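Local coordinates for trwC protein (Escherichia coli, PDB 1OMH), which recognises and processes plasmid origin-of-transfer DNA in bacterial conjugation, this chain being its N-terminal relaxase domain, at residues Asn142-Lys147 with Val165-Thr170. Residues are numbered along the deposited sequence; the frame is centred on the assembly and turned at random.
Sequences NLVIGK and VILNMT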
loop_
_atom_site.group_PDB
_atom_site.type_symbol
_atom_site.label_atom_id
_atom_site.label_comp_id
_atom_site.label_asym_id
_atom_site.label_seq_id
_atom_site.Cartn_x
_atom_site.Cartn_y
_atom_site.Cartn_z
ATOM N N ASN B 142 8.915 -1.734 -16.902
ATOM C CA ASN B 142 7.593 -1.160 -17.122
ATOM C C ASN B 142 6.526 -1.925 -16.349
ATOM O O ASN B 142 6.548 -3.149 -16.276
ATOM C CB ASN B 142 7.258 -1.100 -18.630
ATOM C CG ASN B 142 7.112 -2.471 -19.270
ATOM O OD1 ASN B 142 6.035 -3.075 -19.248
ATOM N ND2 ASN B 142 8.198 -2.969 -19.851
ATOM N N LEU B 143 5.601 -1.185 -15.754
ATOM C CA LEU B 143 4.530 -1.794 -14.981
ATOM C C LEU B 143 3.194 -1.122 -15.270
ATOM O O LEU B 143 3.148 -0.007 -15.794
ATOM C CB LEU B 143 4.824 -1.664 -13.478
ATOM C CG LEU B 143 5.975 -2.459 -12.866
ATOM C CD1 LEU B 143 6.157 -2.055 -11.403
ATOM C CD2 LEU B 143 5.684 -3.943 -12.990
ATOM N N VAL B 144 2.119 -1.827 -14.943
ATOM C CA VAL B 144 0.760 -1.312 -15.088
ATOM C C VAL B 144 0.297 -1.302 -13.637
ATOM O O VAL B 144 0.180 -2.362 -13.015
ATOM C CB VAL B 144 -0.122 -2.267 -15.934
ATOM C CG1 VAL B 144 -1.553 -1.732 -16.032
ATOM C CG2 VAL B 144 0.468 -2.409 -17.330
ATOM N N ILE B 145 0.076 -0.113 -13.083
ATOM C CA ILE B 145 -0.321 -0.006 -11.676
ATOM C C ILE B 145 -1.599 0.796 -11.448
ATOM O O ILE B 145 -1.779 1.875 -12.011
ATOM C CB ILE B 145 0.761 0.709 -10.825
ATOM C CG1 ILE B 145 2.173 0.245 -11.232
ATOM C CG2 ILE B 145 0.502 0.470 -9.338
ATOM C CD1 ILE B 145 2.350 -1.251 -11.259
ATOM N N GLY B 146 -2.463 0.259 -10.594
ATOM C CA GLY B 146 -3.684 0.943 -10.218
ATOM C C GLY B 146 -3.472 1.385 -8.774
ATOM O O GLY B 146 -3.339 0.548 -7.883
ATOM N N LYS B 147 -3.423 2.693 -8.539
ATOM C CA LYS B 147 -3.205 3.231 -7.192
ATOM C C LYS B 147 -4.508 3.714 -6.562
ATOM O O LYS B 147 -5.229 4.525 -7.149
ATOM C CB LYS B 147 -2.213 4.398 -7.239
ATOM C CG LYS B 147 -0.871 4.064 -7.882
ATOM C CD LYS B 147 0.069 5.271 -7.866
ATOM C CE LYS B 147 -0.480 6.400 -8.723
ATOM N NZ LYS B 147 0.427 7.582 -8.752
ATOM N N VAL B 165 -1.858 -1.427 -6.658
ATOM C CA VAL B 165 -2.024 -2.741 -7.247
ATOM C C VAL B 165 -1.256 -2.886 -8.556
ATOM O O VAL B 165 -1.676 -2.385 -9.609
ATOM C CB VAL B 165 -3.514 -3.060 -7.490
ATOM C CG1 VAL B 165 -3.659 -4.474 -8.045
ATOM C CG2 VAL B 165 -4.295 -2.920 -6.178
ATOM N N ILE B 166 -0.118 -3.567 -8.474
ATOM C CA ILE B 166 0.703 -3.808 -9.648
ATOM C C ILE B 166 0.119 -5.040 -10.329
ATOM O O ILE B 166 0.165 -6.144 -9.787
ATOM C CB ILE B 166 2.175 -4.107 -9.279
ATOM C CG1 ILE B 166 2.831 -2.891 -8.614
ATOM C CG2 ILE B 166 2.957 -4.459 -10.536
ATOM C CD1 ILE B 166 2.305 -2.553 -7.247
ATOM N N LEU B 167 -0.434 -4.859 -11.519
ATOM C CA LEU B 167 -1.016 -5.993 -12.216
ATOM C C LEU B 167 0.079 -6.957 -12.660
ATOM O O LEU B 167 1.217 -6.549 -12.913
ATOM C CB LEU B 167 -1.853 -5.496 -13.393
ATOM C CG LEU B 167 -3.065 -4.732 -12.838
ATOM C CD1 LEU B 167 -3.064 -3.311 -13.346
ATOM C CD2 LEU B 167 -4.346 -5.455 -13.197
ATOM N N ASN B 168 -0.272 -8.239 -12.724
ATOM C CA ASN B 168 0.665 -9.291 -13.107
ATOM C C ASN B 168 0.944 -9.268 -14.608
ATOM O O ASN B 168 0.576 -10.194 -15.331
ATOM C CB ASN B 168 0.085 -10.648 -12.694
ATOM C CG ASN B 168 1.097 -11.774 -12.764
ATOM O OD1 ASN B 168 0.761 -12.936 -12.512
ATOM N ND2 ASN B 168 2.340 -11.443 -13.099
HETATM N N MSE B 169 1.608 -8.218 -15.073
HETATM C CA MSE B 169 1.901 -8.097 -16.494
HETATM C C MSE B 169 3.003 -7.099 -16.782
HETATM O O MSE B 169 3.169 -6.112 -16.069
HETATM C CB MSE B 169 0.643 -7.659 -17.247
HETATM C CG MSE B 169 0.164 -6.275 -16.842
HETATM SE SE MSE B 169 -1.507 -5.812 -17.708
HETATM C CE MSE B 169 -2.490 -7.254 -17.079
ATOM N N THR B 170 3.743 -7.354 -17.853
ATOM C CA THR B 170 4.822 -6.472 -18.261
ATOM C C THR B 170 5.170 -6.799 -19.713
ATOM O O THR B 170 5.078 -7.946 -20.133
ATOM C CB THR B 170 6.052 -6.645 -17.333
ATOM O OG1 THR B 170 7.060 -5.696 -17.688
ATOM C CG2 THR B 170 6.612 -8.059 -17.424
HETATM O O HOH W 1 2.472 -4.473 -14.022
#
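Gly146 and Val165 form an antiparallel hydrogen-bonded pair, Gly146 N to Val165 O at 2.9 Å and Val165 N to Gly146 O at 2.8 Å, and the bonding continues with Leu167 N on Val144 O at 3.0 Å, the donor almost in line with the carbonyl. Beyond Leu167 an inverse gamma turn centred on Asn168 bends the chain, and a water takes over: it accepts from Val144 N and lies within donating distance of Leu167 O and Met169 O. On one face Ile145 and Ile166, a non-hydrogen-bonded pair, lie side by side and point the same way, while Leu143 sets CD2 against Ile166 CG2 at 3.7 Å. Branched at CB, both isoleucines suit an extended backbone and cover this face with hydrocarbon. Cutting Ile145 back to an alanine is likely to open a gap beside Ile166 and leave the Ile166 side chain freer to shift. Val144 serves the other side: with CG1 anti to its backbone N (chi1 178°), that methyl meets Leu167 CD1 at a tight 3.5 Å, and CG2 rests on CG of selenomethionine Met169 at 3.9 Å. Leu167 and Met169, long apolar chains, also touch Leu58 of helix 52-60. Thr170 OG1 lies 3.0 Å from Asn142 O and near Asn142 OD1, its proton assigned to neither, and hydrogen-bonds with Thr140 OG1; Asn142 ND2 bonds to Lys171 O. The contact thus joins hairpin strands 145-152 and 158-167, whose His150, His161 and His163 bind zinc or copper in other structures but no metal here; buried apolar packing probably shields the backbone bonds, and the water links Val144 N to carbonyls it does not meet directly.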